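Local coordinates for Rbstp0775 protein (PDB 1RZ3) that is of unknown function but is probably an ATP-dependent kinase, possibly one that phosphorylates uridine, at residues T37-L42 / M129-F134; F56-H61 / E87-Q92; T71-W76 / Y80-D85; L105-H110 / R118-S123. All coordinates share one frame; numbering follows the deposited sequence.

Contact 1 (T37-L42 / M129-F134)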
# COMPACT_ATOMS: atom_id res chain seq x y z
N THR A 37 10.49 2.19 1.48
CA THR A 37 11.48 3.02 2.16
C THR A 37 10.84 4.34 2.59
O THR A 37 11.06 4.80 3.70
CB THR A 37 12.68 3.33 1.25
OG1 THR A 37 13.31 2.11 0.84
CG2 THR A 37 13.70 4.19 1.99
N LEU A 38 10.06 4.94 1.69
CA LEU A 38 9.42 6.20 2.00
C LEU A 38 8.48 6.04 3.19
O LEU A 38 8.49 6.86 4.11
CB LEU A 38 8.63 6.73 0.81
CG LEU A 38 7.85 8.02 1.09
CD1 LEU A 38 8.81 9.13 1.48
CD2 LEU A 38 7.04 8.41 -0.13
N ALA A 39 7.69 4.97 3.16
CA ALA A 39 6.74 4.71 4.24
C ALA A 39 7.45 4.61 5.59
O ALA A 39 7.04 5.25 6.56
CB ALA A 39 5.98 3.42 3.96
N ASN A 40 8.51 3.81 5.66
CA ASN A 40 9.23 3.64 6.91
C ASN A 40 9.87 4.93 7.42
O ASN A 40 9.78 5.25 8.60
CB ASN A 40 10.29 2.55 6.77
CG ASN A 40 9.68 1.19 6.47
OD1 ASN A 40 8.58 0.88 6.92
ND2 ASN A 40 10.41 0.37 5.72
N GLN A 41 10.51 5.68 6.53
CA GLN A 41 11.14 6.92 6.94
C GLN A 41 10.10 7.96 7.36
O GLN A 41 10.30 8.69 8.33
CB GLN A 41 12.00 7.49 5.80
CG GLN A 41 13.19 6.62 5.46
CD GLN A 41 14.17 7.31 4.54
OE1 GLN A 41 13.84 7.67 3.41
NE2 GLN A 41 15.39 7.51 5.03
N LEU A 42 9.00 8.01 6.63
CA LEU A 42 7.94 8.96 6.94
C LEU A 42 7.31 8.64 8.30
O LEU A 42 7.12 9.54 9.12
CB LEU A 42 6.86 8.92 5.85
CG LEU A 42 5.77 9.99 5.95
CD1 LEU A 42 6.41 11.38 5.93
CD2 LEU A 42 4.79 9.83 4.80
N MSE A 129 -0.72 3.86 8.34
CA MSE A 129 -0.09 4.06 7.05
C MSE A 129 0.01 2.75 6.28
O MSE A 129 0.52 1.76 6.80
CB MSE A 129 1.29 4.67 7.21
CG MSE A 129 1.92 5.08 5.90
SE MSE A 129 3.66 5.81 6.17
CE MSE A 129 3.16 7.52 6.91
N ILE A 130 -0.48 2.77 5.05
CA ILE A 130 -0.47 1.59 4.19
C ILE A 130 0.29 1.90 2.90
O ILE A 130 -0.01 2.89 2.23
CB ILE A 130 -1.92 1.17 3.84
CG1 ILE A 130 -2.70 0.93 5.14
CG2 ILE A 130 -1.91 -0.07 2.96
CD1 ILE A 130 -4.17 0.65 4.94
N GLU A 131 1.27 1.07 2.57
CA GLU A 131 2.04 1.26 1.35
C GLU A 131 1.97 0.00 0.49
O GLU A 131 1.99 -1.11 1.02
CB GLU A 131 3.50 1.60 1.67
CG GLU A 131 4.30 0.51 2.38
CD GLU A 131 5.00 -0.44 1.43
OE1 GLU A 131 4.85 -0.30 0.20
OE2 GLU A 131 5.72 -1.34 1.92
N GLY A 132 1.88 0.19 -0.82
CA GLY A 132 1.82 -0.96 -1.71
C GLY A 132 1.46 -0.55 -3.12
O GLY A 132 1.21 0.62 -3.40
N VAL A 133 1.43 -1.52 -4.03
CA VAL A 133 1.07 -1.24 -5.41
C VAL A 133 -0.44 -1.39 -5.58
O VAL A 133 -1.08 -2.15 -4.85
CB VAL A 133 1.80 -2.20 -6.38
CG1 VAL A 133 1.41 -3.64 -6.09
CG2 VAL A 133 1.47 -1.84 -7.82
N PHE A 134 -0.99 -0.65 -6.53
CA PHE A 134 -2.41 -0.68 -6.85
C PHE A 134 -3.30 -0.40 -5.63
O PHE A 134 -4.33 -1.04 -5.47
CB PHE A 134 -2.80 -2.06 -7.43
CG PHE A 134 -1.84 -2.60 -8.45
CD1 PHE A 134 -1.41 -1.81 -9.52
CD2 PHE A 134 -1.37 -3.91 -8.36
CE1 PHE A 134 -0.55 -2.33 -10.49
CE2 PHE A 134 -0.50 -4.44 -9.33
CZ PHE A 134 -0.09 -3.64 -10.40
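The carboxylate of Glu131 points away from Ala39, whose methyl CB instead packs on the stem, at 3.7 Å from Glu131 CG and 3.8 Å from Glu131 CB. The carboxylate lies beyond, where OE2 is gripped twice, by His57 ND1 and Thr36 OG1. The other flat group, the ring of Phe134 in the loop after the strand, has Val133 CG2 over its centre, 3.2 Å above the plane, and makes edge-to-face contacts with Tyr79, Tyr80 and Tyr183. In Glu131, chi1 of 64° sets CG between the backbone N and the carbonyl carbon, and the bend at chi2 (90°) then turns the acid group toward Thr36 and His57. Helix 35-48, which follows a probable Walker A loop, here lies on the parallel sheet of a P-loop NTPase fold; its segment runs nearly antiparallel to strand 129-132 (162°), with the axes 8.9 Å apart. Strand 23-29, which leads into that loop, flanks strand 127-132, and its Ile27 touches Ala39, Met129 and Glu131. One turn along the helix from Ala39, Leu42 meets selenomethionine Met129. The SE of Met129 sits 3.4 Å from Ala39 O and 4.0 Å from Ala39 CB, while its CE reaches Leu42 CD2 at 3.5 Å. The side chains of Leu42 and Met129 cross at about a right angle, the methyl CE also lying 3.7 Å from Leu42 CG. Leu10 and Ile14 of helix 3-15 pack on Leu42 as well.

Contact 2 (F56-H61 / E87-Q92)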
# COMPACT_ATOMS: atom_id res chain seq x y z
N PHE A 56 1.34 -0.80 7.54
CA PHE A 56 1.02 -2.05 6.85
C PHE A 56 1.74 -2.01 5.51
O PHE A 56 1.86 -0.95 4.89
CB PHE A 56 -0.49 -2.17 6.60
CG PHE A 56 -1.28 -2.51 7.83
CD1 PHE A 56 -1.41 -3.83 8.25
CD2 PHE A 56 -1.89 -1.51 8.58
CE1 PHE A 56 -2.13 -4.14 9.41
CE2 PHE A 56 -2.62 -1.81 9.73
CZ PHE A 56 -2.74 -3.13 10.14
N HIS A 57 2.22 -3.17 5.06
CA HIS A 57 2.93 -3.28 3.79
C HIS A 57 2.16 -4.32 2.98
O HIS A 57 2.15 -5.50 3.32
CB HIS A 57 4.36 -3.77 4.04
CG HIS A 57 5.16 -2.87 4.93
ND1 HIS A 57 5.80 -1.74 4.47
CD2 HIS A 57 5.42 -2.92 6.26
CE1 HIS A 57 6.41 -1.13 5.47
NE2 HIS A 57 6.19 -1.83 6.57
N MSE A 58 1.52 -3.88 1.89
CA MSE A 58 0.70 -4.80 1.11
C MSE A 58 1.38 -6.04 0.54
O MSE A 58 0.72 -7.04 0.29
CB MSE A 58 -0.03 -4.06 -0.01
CG MSE A 58 -1.00 -2.99 0.50
SE MSE A 58 -2.18 -3.58 1.92
CE MSE A 58 -3.19 -4.90 0.93
N ASP A 59 2.70 -5.98 0.33
CA ASP A 59 3.39 -7.16 -0.19
C ASP A 59 3.38 -8.29 0.85
O ASP A 59 3.65 -9.44 0.52
CB ASP A 59 4.83 -6.84 -0.58
CG ASP A 59 4.92 -5.97 -1.82
OD1 ASP A 59 4.13 -6.21 -2.76
OD2 ASP A 59 5.77 -5.06 -1.86
N ASP A 60 3.08 -7.95 2.10
CA ASP A 60 3.00 -8.95 3.17
C ASP A 60 1.71 -9.74 3.03
O ASP A 60 1.59 -10.85 3.56
CB ASP A 60 2.95 -8.31 4.56
CG ASP A 60 4.27 -7.69 5.00
OD1 ASP A 60 5.33 -8.19 4.59
OD2 ASP A 60 4.23 -6.73 5.79
N HIS A 61 0.73 -9.18 2.33
CA HIS A 61 -0.57 -9.83 2.26
C HIS A 61 -1.03 -10.40 0.92
O HIS A 61 -2.21 -10.31 0.58
CB HIS A 61 -1.61 -8.86 2.81
CG HIS A 61 -1.21 -8.24 4.11
ND1 HIS A 61 -1.06 -8.99 5.26
CD2 HIS A 61 -0.87 -6.98 4.43
CE1 HIS A 61 -0.63 -8.20 6.24
NE2 HIS A 61 -0.51 -6.98 5.76
N GLU A 87 -11.20 -8.81 -2.15
CA GLU A 87 -12.42 -8.84 -1.34
C GLU A 87 -12.16 -9.20 0.12
O GLU A 87 -12.74 -8.59 1.03
CB GLU A 87 -13.41 -9.82 -1.97
CG GLU A 87 -14.68 -10.04 -1.18
CD GLU A 87 -15.59 -11.05 -1.87
OE1 GLU A 87 -15.07 -12.07 -2.37
OE2 GLU A 87 -16.81 -10.82 -1.92
N TRP A 88 -11.31 -10.19 0.37
CA TRP A 88 -11.01 -10.59 1.74
C TRP A 88 -10.33 -9.43 2.46
O TRP A 88 -10.66 -9.10 3.61
CB TRP A 88 -10.10 -11.82 1.76
CG TRP A 88 -9.91 -12.41 3.14
CD1 TRP A 88 -10.72 -13.33 3.75
CD2 TRP A 88 -8.90 -12.07 4.09
NE1 TRP A 88 -10.26 -13.59 5.03
CE2 TRP A 88 -9.15 -12.83 5.26
CE3 TRP A 88 -7.80 -11.20 4.07
CZ2 TRP A 88 -8.34 -12.74 6.40
CZ3 TRP A 88 -6.99 -11.11 5.20
CH2 TRP A 88 -7.27 -11.88 6.35
N LEU A 89 -9.37 -8.79 1.78
CA LEU A 89 -8.65 -7.66 2.38
C LEU A 89 -9.58 -6.48 2.64
O LEU A 89 -9.42 -5.76 3.63
CB LEU A 89 -7.49 -7.23 1.48
CG LEU A 89 -6.35 -8.26 1.50
CD1 LEU A 89 -5.40 -7.99 0.35
CD2 LEU A 89 -5.63 -8.19 2.86
N THR A 90 -10.56 -6.29 1.76
CA THR A 90 -11.51 -5.20 1.96
C THR A 90 -12.27 -5.46 3.26
O THR A 90 -12.44 -4.58 4.09
CB THR A 90 -12.53 -5.11 0.81
OG1 THR A 90 -11.86 -4.88 -0.43
CG2 THR A 90 -13.51 -3.97 1.07
N HIS A 91 -12.73 -6.70 3.42
CA HIS A 91 -13.49 -7.11 4.60
C HIS A 91 -12.68 -7.18 5.89
O HIS A 91 -13.10 -6.67 6.93
CB HIS A 91 -14.11 -8.49 4.38
CG HIS A 91 -15.31 -8.50 3.49
ND1 HIS A 91 -15.34 -7.85 2.27
CD2 HIS A 91 -16.51 -9.12 3.61
CE1 HIS A 91 -16.51 -8.07 1.68
NE2 HIS A 91 -17.23 -8.84 2.47
N GLN A 92 -11.51 -7.80 5.82
CA GLN A 92 -10.69 -8.00 7.01
C GLN A 92 -9.64 -6.96 7.35
O GLN A 92 -9.09 -6.97 8.45
CB GLN A 92 -10.02 -9.38 6.93
CG GLN A 92 -11.02 -10.53 6.79
CD GLN A 92 -12.13 -10.46 7.82
OE1 GLN A 92 -11.89 -10.15 8.99
NE2 GLN A 92 -13.36 -10.77 7.40
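Leu89 reaches out from helix 86-94 and is met head-on by selenomethionine Met58: the two side chains approach tip to tip, with Leu89 CD1 3.8 Å from Met58 CE. The same methyl lies 4.0 Å from His61 O, and the second branch, Leu89 CD2, rests 4.1 Å from His61 CB. The leucine fork therefore divides its two methyls, one taking the methionine end and the carbonyl, the other the root of the histidine. Met58 gets there by bending: its torsions are -62°, -48° and -65°, a compact curl that swings CE round toward the helix. Ile130, Leu135 and Phe94 pack on the same side chain. His61, for its part, has Asp60 CB 3.8 Å above the centre of one ring face, and its ring meets Phe107 edge-to-face. Behind these side chains the backbone of 58-60 forms a short 3-10 turn just after strand 53-57, closed by Asp60 N to His57 O at 2.9 Å and His61 N to Met58 O at 3.0 Å. Trp84 NE1 also donates to Met58 O, so this carbonyl accepts two hydrogen bonds. On the helix side, Trp88 stands next to Leu89 and receives CD2 in the plane of its ring, at the edge, while Gln92 CG lies over one face. The contact thus joins the end of an outer strand of the parallel sheet to a covering helix. No hydrogen bond crosses between the two segments, so their attraction is that of buried, mainly apolar groups in van der Waals contact.

Contact 3 (T71-W76 / Y80-D85)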
# COMPACT_ATOMS: atom_id res chain seq x y z
N THR A 71 -1.46 -20.02 -13.54
CA THR A 71 -2.91 -20.13 -13.42
C THR A 71 -3.53 -20.28 -14.80
O THR A 71 -4.71 -20.61 -14.93
CB THR A 71 -3.51 -18.86 -12.78
OG1 THR A 71 -3.25 -17.74 -13.63
CG2 THR A 71 -2.89 -18.60 -11.41
N GLY A 72 -2.73 -20.03 -15.83
CA GLY A 72 -3.22 -20.14 -17.19
C GLY A 72 -3.57 -18.76 -17.73
O GLY A 72 -3.68 -18.57 -18.94
N ASN A 73 -3.75 -17.80 -16.82
CA ASN A 73 -4.08 -16.44 -17.20
C ASN A 73 -2.81 -15.70 -17.58
O ASN A 73 -1.71 -16.14 -17.24
CB ASN A 73 -4.76 -15.71 -16.04
CG ASN A 73 -6.07 -16.36 -15.64
OD1 ASN A 73 -7.07 -16.27 -16.36
ND2 ASN A 73 -6.08 -17.01 -14.48
N GLU A 74 -2.96 -14.58 -18.28
CA GLU A 74 -1.80 -13.78 -18.64
C GLU A 74 -1.23 -13.26 -17.32
O GLU A 74 -1.97 -13.04 -16.37
CB GLU A 74 -2.20 -12.62 -19.55
CG GLU A 74 -2.57 -13.06 -20.96
CD GLU A 74 -2.92 -11.89 -21.86
OE1 GLU A 74 -2.13 -10.92 -21.91
OE2 GLU A 74 -3.97 -11.94 -22.53
N GLU A 75 0.08 -13.07 -17.27
CA GLU A 75 0.72 -12.61 -16.05
C GLU A 75 0.25 -11.26 -15.52
O GLU A 75 0.24 -11.05 -14.30
CB GLU A 75 2.24 -12.63 -16.22
CG GLU A 75 2.80 -14.04 -16.40
CD GLU A 75 4.23 -14.17 -15.91
OE1 GLU A 75 4.49 -13.81 -14.75
OE2 GLU A 75 5.08 -14.65 -16.69
N TRP A 76 -0.13 -10.34 -16.40
CA TRP A 76 -0.59 -9.04 -15.93
C TRP A 76 -1.85 -9.22 -15.09
O TRP A 76 -2.04 -8.54 -14.07
CB TRP A 76 -0.90 -8.09 -17.09
CG TRP A 76 -2.20 -8.38 -17.80
CD1 TRP A 76 -2.38 -9.17 -18.90
CD2 TRP A 76 -3.50 -7.89 -17.44
NE1 TRP A 76 -3.71 -9.20 -19.24
CE2 TRP A 76 -4.42 -8.43 -18.36
CE3 TRP A 76 -3.97 -7.05 -16.42
CZ2 TRP A 76 -5.80 -8.16 -18.30
CZ3 TRP A 76 -5.35 -6.78 -16.35
CH2 TRP A 76 -6.24 -7.33 -17.29
N TYR A 80 -2.30 -8.25 -11.17
CA TYR A 80 -3.27 -7.24 -10.77
C TYR A 80 -4.52 -7.75 -10.07
O TYR A 80 -5.00 -7.13 -9.11
CB TYR A 80 -3.70 -6.41 -11.99
CG TYR A 80 -4.52 -5.19 -11.61
CD1 TYR A 80 -3.91 -4.05 -11.10
CD2 TYR A 80 -5.92 -5.21 -11.70
CE1 TYR A 80 -4.66 -2.95 -10.68
CE2 TYR A 80 -6.68 -4.12 -11.28
CZ TYR A 80 -6.04 -3.00 -10.77
OH TYR A 80 -6.79 -1.92 -10.35
N TYR A 81 -5.06 -8.88 -10.52
CA TYR A 81 -6.30 -9.41 -9.95
C TYR A 81 -6.21 -10.61 -9.02
O TYR A 81 -7.07 -10.77 -8.15
CB TYR A 81 -7.27 -9.77 -11.08
CG TYR A 81 -7.97 -8.58 -11.70
CD1 TYR A 81 -8.86 -7.82 -10.95
CD2 TYR A 81 -7.74 -8.22 -13.03
CE1 TYR A 81 -9.52 -6.73 -11.51
CE2 TYR A 81 -8.40 -7.14 -13.60
CZ TYR A 81 -9.29 -6.40 -12.83
OH TYR A 81 -9.95 -5.32 -13.37
N LEU A 82 -5.20 -11.45 -9.18
CA LEU A 82 -5.10 -12.64 -8.34
C LEU A 82 -4.08 -12.60 -7.22
O LEU A 82 -4.23 -13.31 -6.23
CB LEU A 82 -4.82 -13.86 -9.22
CG LEU A 82 -5.79 -14.05 -10.40
CD1 LEU A 82 -5.44 -15.34 -11.13
CD2 LEU A 82 -7.23 -14.09 -9.89
N GLN A 83 -3.04 -11.78 -7.35
CA GLN A 83 -2.00 -11.71 -6.34
C GLN A 83 -2.51 -11.32 -4.95
O GLN A 83 -1.95 -11.73 -3.93
CB GLN A 83 -0.89 -10.75 -6.78
CG GLN A 83 0.32 -10.76 -5.85
CD GLN A 83 1.62 -10.55 -6.59
OE1 GLN A 83 1.92 -11.27 -7.54
NE2 GLN A 83 2.40 -9.57 -6.15
N TRP A 84 -3.56 -10.49 -4.92
CA TRP A 84 -4.18 -10.07 -3.67
C TRP A 84 -5.64 -10.51 -3.66
O TRP A 84 -6.32 -10.41 -4.68
CB TRP A 84 -4.16 -8.54 -3.53
CG TRP A 84 -2.83 -7.97 -3.20
CD1 TRP A 84 -2.30 -7.78 -1.95
CD2 TRP A 84 -1.82 -7.57 -4.13
NE1 TRP A 84 -1.02 -7.29 -2.05
CE2 TRP A 84 -0.70 -7.15 -3.37
CE3 TRP A 84 -1.75 -7.52 -5.52
CZ2 TRP A 84 0.48 -6.69 -3.97
CZ3 TRP A 84 -0.58 -7.06 -6.12
CH2 TRP A 84 0.52 -6.65 -5.35
N ASP A 85 -6.11 -11.02 -2.53
CA ASP A 85 -7.50 -11.42 -2.40
C ASP A 85 -8.16 -10.09 -2.02
O ASP A 85 -8.37 -9.79 -0.84
CB ASP A 85 -7.68 -12.43 -1.27
CG ASP A 85 -9.08 -13.00 -1.22
OD1 ASP A 85 -10.02 -12.28 -1.61
OD2 ASP A 85 -9.24 -14.15 -0.76
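An ST turn just ahead of helix 75-82 provides one half of this contact, and Leu82, further along the same stretch of chain, packs against it. Thr71 OG1 accepts from the backbone N of Asn73 at 3.2 Å, and Asn73 ND2 adds a second bond to the same oxygen at 3.0 Å, tilted 19° out of the amide plane. Glu78 OE2 is a further hydrogen-bonding partner of that hydroxyl. With chi1 at 63°, Thr71 OG1 is tucked between its own backbone N and carbonyl carbon, turned forward to the N-H of Asn73. Against these polar groups lies a single methyl: Leu82 CD1 is 3.8 Å from Asn73 ND2 and 4.1 Å from Thr71 CG2. Thr71 and Leu82 meet tip to tip, whereas Asn73 comes across the leucine at about a right angle. The helix proper joins the segments at Trp76 O, which accepts from Tyr80 N at 2.9 Å. Trp76 and Tyr81 then lie side by side, pointing the same way, with Trp76 CZ3 4.1 Å from Tyr81 CE2. Tyr80 CD2 lies 3.6 Å above the centre of one face of the Tyr81 ring, on the same side of its plane as Trp76 CZ3. Helix 169-187 takes up the outer ends: Tyr182 bonds to Tyr81 OH and its ring meets Trp76, while Lys178 forms a salt bridge with Glu74, the residue at the N-cap position. The whole is a short helix, entered through an ST turn and widened to a pi-type turn at 80-82, with Leu82 packing back on that entry.

Contact 4 (L105-H110 / R118-S123); sequences LPFYDH and RTVYLS
The ring of Phe107 meets two side chains of the partner strand, Arg118 and Val120, crossing each at about a right angle. Arg118 comes in with its root: CB is 3.4 Å from Phe107 CD2, and CG 3.7 Å from that same ring atom, in an oblique approach. Val120 instead offers CG2 at the ring edge, near its plane, 3.8 Å from Phe107 CZ. Bends at chi2 and chi3 (-63° and -66°) carry the rest of Arg118 away from the ring, leaving the guanidinium plane 78° from that of the phenyl. Next to this packing, Leu105 and Arg118 form a hydrogen-bonded pair of the antiparallel hairpin of strands 102-109 and 114-121: Leu105 N gives to Arg118 O, and Arg118 N to Leu105 O, each at 3.0 Å. Further along, Phe107 pairs with Ser116 through the backbone. Cys54 and Phe56 touch Val120, joining the hairpin to strand 53-57. Chemically, the contact combines two backbone bonds with apolar packing in which it is the methylenes of the arginine, CB and CG, that touch the ring, while the guanidinium is carried away from it.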
# COMPACT_ATOMS: atom_id res chain seq x y z
N LEU A 105 -3.86 -11.14 10.80
CA LEU A 105 -3.83 -11.41 9.37
C LEU A 105 -2.75 -12.41 8.99
O LEU A 105 -1.77 -12.60 9.72
CB LEU A 105 -3.54 -10.10 8.62
CG LEU A 105 -4.37 -8.86 8.95
CD1 LEU A 105 -3.64 -7.62 8.45
CD2 LEU A 105 -5.74 -8.97 8.32
N PRO A 106 -2.93 -13.07 7.84
CA PRO A 106 -1.93 -14.04 7.38
C PRO A 106 -0.81 -13.24 6.72
O PRO A 106 -1.06 -12.46 5.80
CB PRO A 106 -2.72 -14.89 6.39
CG PRO A 106 -3.68 -13.90 5.79
CD PRO A 106 -4.15 -13.13 7.01
N PHE A 107 0.40 -13.39 7.22
CA PHE A 107 1.54 -12.68 6.66
C PHE A 107 2.32 -13.63 5.76
O PHE A 107 2.72 -14.71 6.19
CB PHE A 107 2.42 -12.13 7.78
CG PHE A 107 1.92 -10.82 8.36
CD1 PHE A 107 2.48 -9.62 7.96
CD2 PHE A 107 0.88 -10.81 9.27
CE1 PHE A 107 2.01 -8.40 8.46
CE2 PHE A 107 0.40 -9.60 9.79
CZ PHE A 107 0.97 -8.39 9.38
N TYR A 108 2.54 -13.22 4.52
CA TYR A 108 3.24 -14.05 3.55
C TYR A 108 4.76 -14.04 3.66
O TYR A 108 5.39 -12.98 3.72
CB TYR A 108 2.85 -13.63 2.13
CG TYR A 108 3.41 -14.53 1.06
CD1 TYR A 108 3.00 -15.85 0.95
CD2 TYR A 108 4.33 -14.04 0.13
CE1 TYR A 108 3.49 -16.68 -0.06
CE2 TYR A 108 4.83 -14.86 -0.88
CZ TYR A 108 4.40 -16.18 -0.97
OH TYR A 108 4.87 -16.99 -1.97
N ASP A 109 5.34 -15.23 3.66
CA ASP A 109 6.79 -15.39 3.71
C ASP A 109 7.19 -15.77 2.29
O ASP A 109 6.95 -16.88 1.84
CB ASP A 109 7.18 -16.52 4.67
CG ASP A 109 8.68 -16.57 4.92
OD1 ASP A 109 9.45 -16.62 3.94
OD2 ASP A 109 9.09 -16.56 6.10
N HIS A 110 7.80 -14.81 1.59
CA HIS A 110 8.23 -14.99 0.21
C HIS A 110 9.21 -16.14 -0.01
O HIS A 110 9.15 -16.83 -1.03
CB HIS A 110 8.84 -13.68 -0.30
CG HIS A 110 7.92 -12.50 -0.18
ND1 HIS A 110 6.82 -12.33 -1.00
CD2 HIS A 110 7.93 -11.45 0.67
CE1 HIS A 110 6.19 -11.23 -0.64
NE2 HIS A 110 6.83 -10.68 0.37
N ARG A 118 -0.30 -13.38 12.19
CA ARG A 118 0.35 -12.47 13.12
C ARG A 118 -0.65 -11.38 13.46
O ARG A 118 -1.58 -11.12 12.69
CB ARG A 118 1.60 -11.86 12.47
CG ARG A 118 2.53 -12.88 11.82
CD ARG A 118 3.10 -13.85 12.85
NE ARG A 118 3.98 -13.18 13.80
CZ ARG A 118 4.38 -13.71 14.95
NH1 ARG A 118 3.97 -14.93 15.29
NH2 ARG A 118 5.19 -13.03 15.75
N THR A 119 -0.46 -10.72 14.60
CA THR A 119 -1.40 -9.69 15.02
C THR A 119 -0.81 -8.29 15.00
O THR A 119 0.35 -8.08 15.36
CB THR A 119 -1.92 -10.01 16.44
OG1 THR A 119 -2.62 -11.26 16.40
CG2 THR A 119 -2.87 -8.91 16.93
N VAL A 120 -1.61 -7.33 14.56
CA VAL A 120 -1.19 -5.93 14.54
C VAL A 120 -2.21 -5.15 15.36
O VAL A 120 -3.41 -5.25 15.13
CB VAL A 120 -1.16 -5.36 13.10
CG1 VAL A 120 -0.80 -3.87 13.14
CG2 VAL A 120 -0.13 -6.10 12.26
N TYR A 121 -1.73 -4.39 16.33
CA TYR A 121 -2.62 -3.60 17.18
C TYR A 121 -2.79 -2.19 16.64
O TYR A 121 -1.80 -1.49 16.40
CB TYR A 121 -2.08 -3.56 18.61
CG TYR A 121 -2.19 -4.89 19.31
CD1 TYR A 121 -3.34 -5.23 20.01
CD2 TYR A 121 -1.17 -5.84 19.21
CE1 TYR A 121 -3.48 -6.49 20.61
CE2 TYR A 121 -1.29 -7.09 19.80
CZ TYR A 121 -2.45 -7.41 20.50
OH TYR A 121 -2.59 -8.65 21.08
N LEU A 122 -4.04 -1.78 16.45
CA LEU A 122 -4.37 -0.45 15.96
C LEU A 122 -4.62 0.46 17.16
O LEU A 122 -4.25 1.63 17.16
CB LEU A 122 -5.61 -0.51 15.07
CG LEU A 122 -5.47 -1.42 13.85
CD1 LEU A 122 -6.71 -1.31 12.98
CD2 LEU A 122 -4.23 -1.01 13.06
N SER A 123 -5.28 -0.11 18.16
CA SER A 123 -5.62 0.56 19.41
C SER A 123 -5.68 2.08 19.36
O SER A 123 -6.59 2.64 18.75
CB SER A 123 -4.66 0.11 20.51
OG SER A 123 -4.62 -1.30 20.59

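Contact 1 lies nearest the centre of the chain, about 6 Å from it, and its loop along the chain encloses the other three. It touches contact 2, 14 Å away between centres, through Met129 O with Phe56 N at 2.8 Å and Ile130 CG2 with Met58 SE at 3.7 Å; Glu131 of contact 1 touches the probable phosphate-binding loop. Contact 2 is the hub: Leu89 CD1 lies 3.9 Å from Trp84 CD1 of contact 3, and Asp60 O meets Tyr108 N of contact 4 at 2.7 Å. Trp84 also packs on Val133 of contact 1. Contacts 3 and 4 do not touch; their nearest atoms are about 7 Å apart. A calcium ion lies about 11 Å from the side chain of Val120 in contact 4.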